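Local coordinates for cutm, flavoprotein of carbon monoxide dehydrogenase (PDB 1FFV), which binds FAD as the flavoprotein component of carbon monoxide dehydrogenase and probably passes on electrons released when carbon monoxide is oxidised, at residues C[61-66]-C[70-75]; C[128-133]-C[151-156]; C[241-246]-C[278-283]. One frame throughout, in Å; residues are numbered along the deposited sequence.

Interaction 1: residues C[61-66]-C[70-75]; sequences RGIREE and VVIGAM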
loop_
_atom_site.group_PDB
_atom_site.type_symbol
_atom_site.label_atom_id
_atom_site.label_comp_id
_atom_site.label_asym_id
_atom_site.label_seq_id
_atom_site.Cartn_x
_atom_site.Cartn_y
_atom_site.Cartn_z
ATOM N N ARG C 61 -6.936 30.772 -40.132
ATOM C CA ARG C 61 -8.198 30.073 -39.916
ATOM C C ARG C 61 -9.364 30.688 -40.683
ATOM O O ARG C 61 -9.273 31.806 -41.189
ATOM C CB ARG C 61 -8.520 30.044 -38.420
ATOM C CG ARG C 61 -7.412 29.417 -37.594
ATOM C CD ARG C 61 -7.736 29.322 -36.118
ATOM N NE ARG C 61 -6.652 28.650 -35.391
ATOM C CZ ARG C 61 -6.338 27.355 -35.505
ATOM N NH1 ARG C 61 -7.023 26.559 -36.327
ATOM N NH2 ARG C 61 -5.351 26.842 -34.773
ATOM N N GLY C 62 -10.452 29.934 -40.792
ATOM C CA GLY C 62 -11.621 30.431 -41.487
ATOM C C GLY C 62 -11.830 29.883 -42.881
ATOM O O GLY C 62 -10.883 29.539 -43.587
ATOM N N ILE C 63 -13.096 29.779 -43.255
ATOM C CA ILE C 63 -13.506 29.298 -44.566
ATOM C C ILE C 63 -14.468 30.352 -45.112
ATOM O O ILE C 63 -15.540 30.579 -44.545
ATOM C CB ILE C 63 -14.237 27.940 -44.457
ATOM C CG1 ILE C 63 -13.269 26.862 -43.958
ATOM C CG2 ILE C 63 -14.861 27.556 -45.797
ATOM C CD1 ILE C 63 -13.940 25.543 -43.609
ATOM N N ARG C 64 -14.076 31.015 -46.196
ATOM C CA ARG C 64 -14.919 32.054 -46.780
ATOM C C ARG C 64 -14.991 31.982 -48.294
ATOM O O ARG C 64 -14.392 31.106 -48.911
ATOM C CB ARG C 64 -14.415 33.433 -46.352
ATOM C CG ARG C 64 -12.970 33.704 -46.735
ATOM C CD ARG C 64 -12.336 34.710 -45.785
ATOM N NE ARG C 64 -11.085 34.191 -45.231
ATOM C CZ ARG C 64 -9.880 34.670 -45.528
ATOM N NH1 ARG C 64 -9.761 35.690 -46.369
ATOM N NH2 ARG C 64 -8.792 34.108 -45.010
ATOM N N GLU C 65 -15.738 32.912 -48.878
ATOM C CA GLU C 65 -15.901 32.992 -50.323
ATOM C C GLU C 65 -15.563 34.376 -50.858
ATOM O O GLU C 65 -15.996 35.397 -50.315
ATOM C CB GLU C 65 -17.330 32.636 -50.735
ATOM C CG GLU C 65 -17.716 31.185 -50.507
ATOM C CD GLU C 65 -19.075 30.855 -51.092
ATOM O OE1 GLU C 65 -20.090 31.089 -50.402
ATOM O OE2 GLU C 65 -19.130 30.374 -52.249
ATOM N N GLU C 66 -14.742 34.393 -51.901
ATOM C CA GLU C 66 -14.345 35.620 -52.570
ATOM C C GLU C 66 -14.696 35.383 -54.034
ATOM O O GLU C 66 -13.967 34.708 -54.765
ATOM C CB GLU C 66 -12.852 35.877 -52.390
ATOM C CG GLU C 66 -12.461 36.170 -50.945
ATOM C CD GLU C 66 -10.975 36.466 -50.763
ATOM O OE1 GLU C 66 -10.295 36.820 -51.754
ATOM O OE2 GLU C 66 -10.490 36.356 -49.616
ATOM N N VAL C 70 -13.416 29.479 -53.281
ATOM C CA VAL C 70 -13.592 29.109 -51.882
ATOM C C VAL C 70 -12.223 29.271 -51.230
ATOM O O VAL C 70 -11.213 28.806 -51.760
ATOM C CB VAL C 70 -14.106 27.663 -51.711
ATOM C CG1 VAL C 70 -14.158 27.289 -50.235
ATOM C CG2 VAL C 70 -15.498 27.529 -52.321
ATOM N N VAL C 71 -12.184 30.005 -50.125
ATOM C CA VAL C 71 -10.941 30.253 -49.413
ATOM C C VAL C 71 -10.937 29.473 -48.105
ATOM O O VAL C 71 -11.821 29.646 -47.253
ATOM C CB VAL C 71 -10.759 31.758 -49.126
ATOM C CG1 VAL C 71 -9.346 32.038 -48.638
ATOM C CG2 VAL C 71 -11.068 32.563 -50.374
ATOM N N ILE C 72 -9.944 28.597 -47.968
ATOM C CA ILE C 72 -9.806 27.760 -46.788
ATOM C C ILE C 72 -8.493 28.045 -46.052
ATOM O O ILE C 72 -7.406 27.896 -46.623
ATOM C CB ILE C 72 -9.844 26.261 -47.177
ATOM C CG1 ILE C 72 -11.140 25.941 -47.932
ATOM C CG2 ILE C 72 -9.737 25.399 -45.939
ATOM C CD1 ILE C 72 -11.194 24.539 -48.518
ATOM N N GLY C 73 -8.603 28.451 -44.785
ATOM C CA GLY C 73 -7.416 28.729 -43.990
ATOM C C GLY C 73 -6.542 27.491 -43.870
ATOM O O GLY C 73 -7.048 26.392 -43.632
ATOM N N ALA C 74 -5.234 27.659 -44.036
ATOM C CA ALA C 74 -4.302 26.533 -43.956
ATOM C C ALA C 74 -4.465 25.720 -42.676
ATOM O O ALA C 74 -4.256 24.504 -42.680
ATOM C CB ALA C 74 -2.868 27.023 -44.083
ATOM N N MET C 75 -4.841 26.390 -41.586
ATOM C CA MET C 75 -5.017 25.731 -40.299
ATOM C C MET C 75 -6.403 25.131 -40.053
ATOM O O MET C 75 -6.730 24.745 -38.923
ATOM C CB MET C 75 -4.615 26.666 -39.159
ATOM C CG MET C 75 -3.109 26.856 -39.025
ATOM S SD MET C 75 -2.237 25.287 -38.792
ATOM C CE MET C 75 -2.429 25.060 -37.080
#
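Arg64 turns back over Val71 through two of its torsions. Its CG stands between the backbone N and the carbonyl carbon (chi1 58°), and the chain bends again at chi3 (127°). Arg64 CG then lies 3.8 Å from Val71 CB, and the guanidinium presents one face to Val71 CG1, which sits over the centre of the plane. The other methyl, Val71 CG2, meets Glu66 CG at 3.9 Å. Glu66 OE2 and Arg64 NH1 form a salt bridge of 3.4 Å, so both branches of the valine lie against this ion pair. Glu66 has a second partner in Arg171 on strand 166-173. Ile63 and Ile72 share the other face of the sheet, with Ile63 CG1 4.3 Å from Ile72 CG2. Arg64 and Val71 are a hydrogen-bonded antiparallel pair. Arg64 N donates to Val71 O, and Val71 N donates to Arg64 O over 2.7 Å with a nearly straight N-H (171°). Gly73 N adds a bond of 2.8 Å to Gly62 O. Any CB on Gly73 would clash with Arg61 CA. The extended chain of Arg61 carries its guanidinium to Met75, where Arg61 NH1 is 3.7 Å from Met75 CB, which lies over one face of the group. Arg61 NH2 bonds to Asn55 O. With an alanine here, Met75 would probably lose the flat group against its CB and Asn55 O its donor. The pair forms a beta hairpin at the edge of the antiparallel sheet of the FAD-binding domain, and its second strand leads into Ala74, which touches the flavin cofactor.

Interaction 2: residues C[128-133]-C[151-156]; sequences LSIAVE and GFFLGT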
loop_
_atom_site.group_PDB
_atom_site.type_symbol
_atom_site.label_atom_id
_atom_site.label_comp_id
_atom_site.label_asym_id
_atom_site.label_seq_id
_atom_site.Cartn_x
_atom_site.Cartn_y
_atom_site.Cartn_z
ATOM N N LEU C 128 -6.336 15.284 -54.056
ATOM C CA LEU C 128 -7.587 16.017 -53.989
ATOM C C LEU C 128 -7.428 17.459 -54.450
ATOM O O LEU C 128 -8.270 17.979 -55.194
ATOM C CB LEU C 128 -8.143 15.984 -52.566
ATOM C CG LEU C 128 -8.721 14.640 -52.104
ATOM C CD1 LEU C 128 -8.971 14.669 -50.611
ATOM C CD2 LEU C 128 -10.006 14.348 -52.868
ATOM N N SER C 129 -6.336 18.097 -54.037
ATOM C CA SER C 129 -6.094 19.485 -54.403
ATOM C C SER C 129 -5.881 19.648 -55.903
ATOM O O SER C 129 -6.251 20.670 -56.477
ATOM C CB SER C 129 -4.909 20.060 -53.621
ATOM O OG SER C 129 -3.688 19.460 -54.006
ATOM N N ILE C 130 -5.290 18.636 -56.530
ATOM C CA ILE C 130 -5.049 18.651 -57.969
ATOM C C ILE C 130 -6.388 18.492 -58.704
ATOM O O ILE C 130 -6.704 19.256 -59.615
ATOM C CB ILE C 130 -4.068 17.525 -58.372
ATOM C CG1 ILE C 130 -2.696 17.786 -57.736
ATOM C CG2 ILE C 130 -3.959 17.410 -59.891
ATOM C CD1 ILE C 130 -1.661 16.704 -57.989
ATOM N N ALA C 131 -7.200 17.537 -58.265
ATOM C CA ALA C 131 -8.495 17.306 -58.887
ATOM C C ALA C 131 -9.419 18.535 -58.850
ATOM O O ALA C 131 -10.144 18.799 -59.813
ATOM C CB ALA C 131 -9.177 16.114 -58.240
ATOM N N VAL C 132 -9.406 19.271 -57.737
ATOM C CA VAL C 132 -10.251 20.461 -57.596
ATOM C C VAL C 132 -9.599 21.738 -58.136
ATOM O O VAL C 132 -10.200 22.809 -58.101
ATOM C CB VAL C 132 -10.710 20.689 -56.123
ATOM C CG1 VAL C 132 -11.529 19.497 -55.632
ATOM C CG2 VAL C 132 -9.510 20.937 -55.208
ATOM N N GLU C 133 -8.363 21.609 -58.614
ATOM C CA GLU C 133 -7.600 22.715 -59.198
ATOM C C GLU C 133 -7.277 23.826 -58.209
ATOM O O GLU C 133 -7.290 25.011 -58.554
ATOM C CB GLU C 133 -8.341 23.287 -60.413
ATOM C CG GLU C 133 -8.561 22.290 -61.528
ATOM C CD GLU C 133 -9.366 22.872 -62.673
ATOM O OE1 GLU C 133 -8.774 23.534 -63.548
ATOM O OE2 GLU C 133 -10.593 22.672 -62.705
ATOM N N GLY C 151 1.621 21.047 -59.637
ATOM C CA GLY C 151 2.957 21.572 -59.856
ATOM C C GLY C 151 3.651 21.857 -58.536
ATOM O O GLY C 151 4.856 22.127 -58.505
ATOM N N PHE C 152 2.889 21.746 -57.448
ATOM C CA PHE C 152 3.374 21.992 -56.092
ATOM C C PHE C 152 4.188 20.837 -55.497
ATOM O O PHE C 152 5.067 21.053 -54.660
ATOM C CB PHE C 152 2.179 22.270 -55.179
ATOM C CG PHE C 152 2.553 22.697 -53.788
ATOM C CD1 PHE C 152 3.061 23.975 -53.546
ATOM C CD2 PHE C 152 2.367 21.837 -52.707
ATOM C CE1 PHE C 152 3.374 24.388 -52.244
ATOM C CE2 PHE C 152 2.676 22.242 -51.405
ATOM C CZ PHE C 152 3.177 23.514 -51.174
ATOM N N PHE C 153 3.886 19.618 -55.932
ATOM C CA PHE C 153 4.537 18.424 -55.415
ATOM C C PHE C 153 5.733 17.999 -56.256
ATOM O O PHE C 153 5.586 17.578 -57.405
ATOM C CB PHE C 153 3.478 17.330 -55.269
ATOM C CG PHE C 153 2.248 17.797 -54.522
ATOM C CD1 PHE C 153 2.286 17.985 -53.138
ATOM C CD2 PHE C 153 1.073 18.119 -55.209
ATOM C CE1 PHE C 153 1.174 18.492 -52.448
ATOM C CE2 PHE C 153 -0.048 18.628 -54.533
ATOM C CZ PHE C 153 0.003 18.816 -53.151
ATOM N N LEU C 154 6.921 18.137 -55.665
ATOM C CA LEU C 154 8.191 17.836 -56.332
ATOM C C LEU C 154 8.771 16.456 -56.064
ATOM O O LEU C 154 9.396 15.851 -56.943
ATOM C CB LEU C 154 9.234 18.886 -55.952
ATOM C CG LEU C 154 8.881 20.355 -56.203
ATOM C CD1 LEU C 154 10.143 21.176 -55.987
ATOM C CD2 LEU C 154 8.334 20.576 -57.623
ATOM N N GLY C 155 8.606 15.989 -54.833
ATOM C CA GLY C 155 9.113 14.683 -54.459
ATOM C C GLY C 155 8.523 14.267 -53.133
ATOM O O GLY C 155 7.671 14.968 -52.582
ATOM N N THR C 156 8.982 13.134 -52.617
ATOM C CA THR C 156 8.503 12.621 -51.344
ATOM C C THR C 156 8.938 13.590 -50.249
ATOM O O THR C 156 10.133 13.797 -50.031
ATOM C CB THR C 156 9.062 11.205 -51.080
ATOM O OG1 THR C 156 8.758 10.371 -52.202
ATOM C CG2 THR C 156 8.428 10.588 -49.842
#
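Phe153 meets helix 125-131 at the rim of its ring. Ser129 OG lies in the ring plane, at the edge, 3.8 Å from Phe153 CE2 and equally far from CZ. The hydroxyl therefore faces the ring hydrogens and not the pi cloud. It is placed there by a chi1 of 68°, which also keeps it close to its own helix, where Ser129 OG is hydrogen-bonded to Pro126 O. Ile130 comes to the same ring obliquely. Its CD1 is 4.1 Å from Phe153 CD2, and the isoleucine and the phenylalanine lie alongside, pointing opposite ways. One face of the Phe153 ring is taken by its neighbour Phe152, whose CD2 stands above it, offset toward the rim. In return Phe153 CE1 lies in plane at the edge of the Phe152 ring. Phe152 also packs edge-to-face with Phe136. No hydrogen bond joins the two segments; the contact is van der Waals packing against the ring. Ile130 also touches Ala215 of strand 208-217. The helix ends in a Schellman motif at Glu133, which has positive phi. Leu154 and Gly155 form a classic beta bulge. The contact thus packs helix 125-131 against the bulged two-stranded ribbon 153-155/158-159 within the FAD-binding domain.

Interaction 3: residues C[241-246]-C[278-283]; sequences EAVQAA and ALNAAW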
loop_
_atom_site.group_PDB
_atom_site.type_symbol
_atom_site.label_atom_id
_atom_site.label_comp_id
_atom_site.label_asym_id
_atom_site.label_seq_id
_atom_site.Cartn_x
_atom_site.Cartn_y
_atom_site.Cartn_z
ATOM N N GLU C 241 -15.192 1.619 -72.835
ATOM C CA GLU C 241 -13.916 1.620 -73.545
ATOM C C GLU C 241 -13.054 2.829 -73.198
ATOM O O GLU C 241 -11.833 2.705 -73.030
ATOM C CB GLU C 241 -14.147 1.568 -75.061
ATOM C CG GLU C 241 -14.777 0.268 -75.579
ATOM C CD GLU C 241 -16.246 0.109 -75.196
ATOM O OE1 GLU C 241 -16.957 1.137 -75.097
ATOM O OE2 GLU C 241 -16.688 -1.051 -75.005
ATOM N N ALA C 242 -13.691 3.994 -73.119
ATOM C CA ALA C 242 -12.995 5.234 -72.794
ATOM C C ALA C 242 -12.481 5.196 -71.353
ATOM O O ALA C 242 -11.347 5.601 -71.080
ATOM C CB ALA C 242 -13.922 6.427 -73.003
ATOM N N VAL C 243 -13.310 4.676 -70.449
ATOM C CA VAL C 243 -12.949 4.566 -69.039
ATOM C C VAL C 243 -11.739 3.653 -68.894
ATOM O O VAL C 243 -10.804 3.961 -68.151
ATOM C CB VAL C 243 -14.121 4.008 -68.197
ATOM C CG1 VAL C 243 -13.701 3.833 -66.750
ATOM C CG2 VAL C 243 -15.320 4.937 -68.277
ATOM N N GLN C 244 -11.738 2.551 -69.639
ATOM C CA GLN C 244 -10.628 1.607 -69.591
ATOM C C GLN C 244 -9.364 2.259 -70.136
ATOM O O GLN C 244 -8.271 2.061 -69.593
ATOM C CB GLN C 244 -10.956 0.341 -70.387
ATOM C CG GLN C 244 -9.917 -0.777 -70.242
ATOM C CD GLN C 244 -9.805 -1.294 -68.814
ATOM O OE1 GLN C 244 -8.708 -1.306 -68.244
ATOM N NE2 GLN C 244 -10.930 -1.707 -68.232
ATOM N N ALA C 245 -9.519 3.038 -71.207
ATOM C CA ALA C 245 -8.398 3.738 -71.821
ATOM C C ALA C 245 -7.789 4.693 -70.795
ATOM O O ALA C 245 -6.563 4.775 -70.661
ATOM C CB ALA C 245 -8.861 4.502 -73.058
ATOM N N ALA C 246 -8.649 5.383 -70.047
ATOM C CA ALA C 246 -8.195 6.311 -69.018
ATOM C C ALA C 246 -7.442 5.545 -67.924
ATOM O O ALA C 246 -6.369 5.962 -67.478
ATOM C CB ALA C 246 -9.370 7.060 -68.431
ATOM N N ALA C 278 -13.680 5.632 -59.773
ATOM C CA ALA C 278 -13.814 7.076 -59.575
ATOM C C ALA C 278 -14.552 7.724 -60.746
ATOM O O ALA C 278 -15.519 8.465 -60.552
ATOM C CB ALA C 278 -12.440 7.721 -59.379
ATOM N N LEU C 279 -14.097 7.424 -61.958
ATOM C CA LEU C 279 -14.714 7.961 -63.165
ATOM C C LEU C 279 -16.195 7.598 -63.215
ATOM O O LEU C 279 -17.043 8.453 -63.498
ATOM C CB LEU C 279 -13.999 7.428 -64.404
ATOM C CG LEU C 279 -12.562 7.915 -64.605
ATOM C CD1 LEU C 279 -11.901 7.137 -65.723
ATOM C CD2 LEU C 279 -12.551 9.409 -64.894
ATOM N N ASN C 280 -16.503 6.342 -62.892
ATOM C CA ASN C 280 -17.880 5.856 -62.896
ATOM C C ASN C 280 -18.748 6.525 -61.838
ATOM O O ASN C 280 -19.891 6.892 -62.108
ATOM C CB ASN C 280 -17.913 4.336 -62.725
ATOM C CG ASN C 280 -17.742 3.602 -64.042
ATOM O OD1 ASN C 280 -16.747 2.901 -64.242
ATOM N ND2 ASN C 280 -18.711 3.753 -64.939
ATOM N N ALA C 281 -18.194 6.699 -60.643
ATOM C CA ALA C 281 -18.920 7.329 -59.550
ATOM C C ALA C 281 -19.092 8.814 -59.839
ATOM O O ALA C 281 -20.122 9.402 -59.506
ATOM C CB ALA C 281 -18.178 7.123 -58.234
ATOM N N ALA C 282 -18.080 9.411 -60.466
ATOM C CA ALA C 282 -18.123 10.826 -60.811
ATOM C C ALA C 282 -19.203 11.087 -61.854
ATOM O O ALA C 282 -20.023 11.987 -61.691
ATOM C CB ALA C 282 -16.774 11.287 -61.325
ATOM N N TRP C 283 -19.228 10.262 -62.899
ATOM C CA TRP C 283 -20.213 10.402 -63.968
ATOM C C TRP C 283 -21.624 10.368 -63.401
ATOM O O TRP C 283 -22.439 11.230 -63.715
ATOM C CB TRP C 283 -20.021 9.306 -65.024
ATOM C CG TRP C 283 -21.006 9.358 -66.182
ATOM C CD1 TRP C 283 -22.054 8.510 -66.402
ATOM C CD2 TRP C 283 -21.018 10.294 -67.272
ATOM N NE1 TRP C 283 -22.713 8.854 -67.556
ATOM C CE2 TRP C 283 -22.098 9.945 -68.110
ATOM C CE3 TRP C 283 -20.221 11.388 -67.623
ATOM C CZ2 TRP C 283 -22.402 10.654 -69.279
ATOM C CZ3 TRP C 283 -20.520 12.093 -68.783
ATOM C CH2 TRP C 283 -21.604 11.721 -69.599
#
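The shortest polar bond beside the contact of Leu279 with Val243 and Ala246 runs within one helix, from Ala282 N to Ala278 O, at 2.7 Å. The next residue repeats it, with Trp283 N bonded to Leu279 O at 2.9 Å. On the other side Ala246 N bonds to Ala242 O, also at 2.9 Å. These bonds keep both backbones helical; none crosses between the helices. The contact itself is apolar. Leu279 reaches across with one branch. Its CG is anti to its own carbonyl carbon (chi1 -68°), and CD1 is carried outward to the facing helix. There Leu279 CD1 lies 3.7 Å from Ala246 CB and 3.9 Å from Val243 CG1, so a single methyl touches two residues about one turn apart. Val243 CG1 can meet it because it is anti to the backbone N (chi1 177°). Val243 and Leu279 lie side by side, each pointing toward the other's helix. Both segments belong to the CO dehydrogenase flavoprotein C-terminal domain, in which helix 264-285 packs on an antiparallel sheet and helix 240-252 packs against helix 264-285. The axes of segments 241-246 and 278-283 approach to 10.8 Å and run at 133°, nearer antiparallel than parallel. Asn280 crosses Val243 at about a right angle, on the exposed side. Leu233 touches both Ala246 and Leu279, and Phe238 touches Val243 and Asn280. The Phe238 ring also stacks with that of Trp283. Ala278 and Ala282 of the longer helix lie against Val200 of strand 196-205, and Ala281 lies against Ala182 of strand 180-186.

How the interactions relate
Interactions 1 and 2 lie in the FAD-binding domain; interaction 3 lies in the C-terminal one. No two of them touch. Interaction 2 is nearest the centre of the chain and buried. Interaction 3 is also buried, although its centre lies about 22 Å from that of the chain. Interaction 1 is partly buried and has charged residues on its outer strand. Its chemistry is mixed, with backbone bonds, an ion pair and aliphatic contacts. The other two have no hydrogen bond between their segments. Interaction 2 uses an aromatic edge, and interaction 3 uses methyl groups. Strands 196-205 and 180-186 adjoin helix 264-285, and the former also meets helix 125-131 of interaction 2.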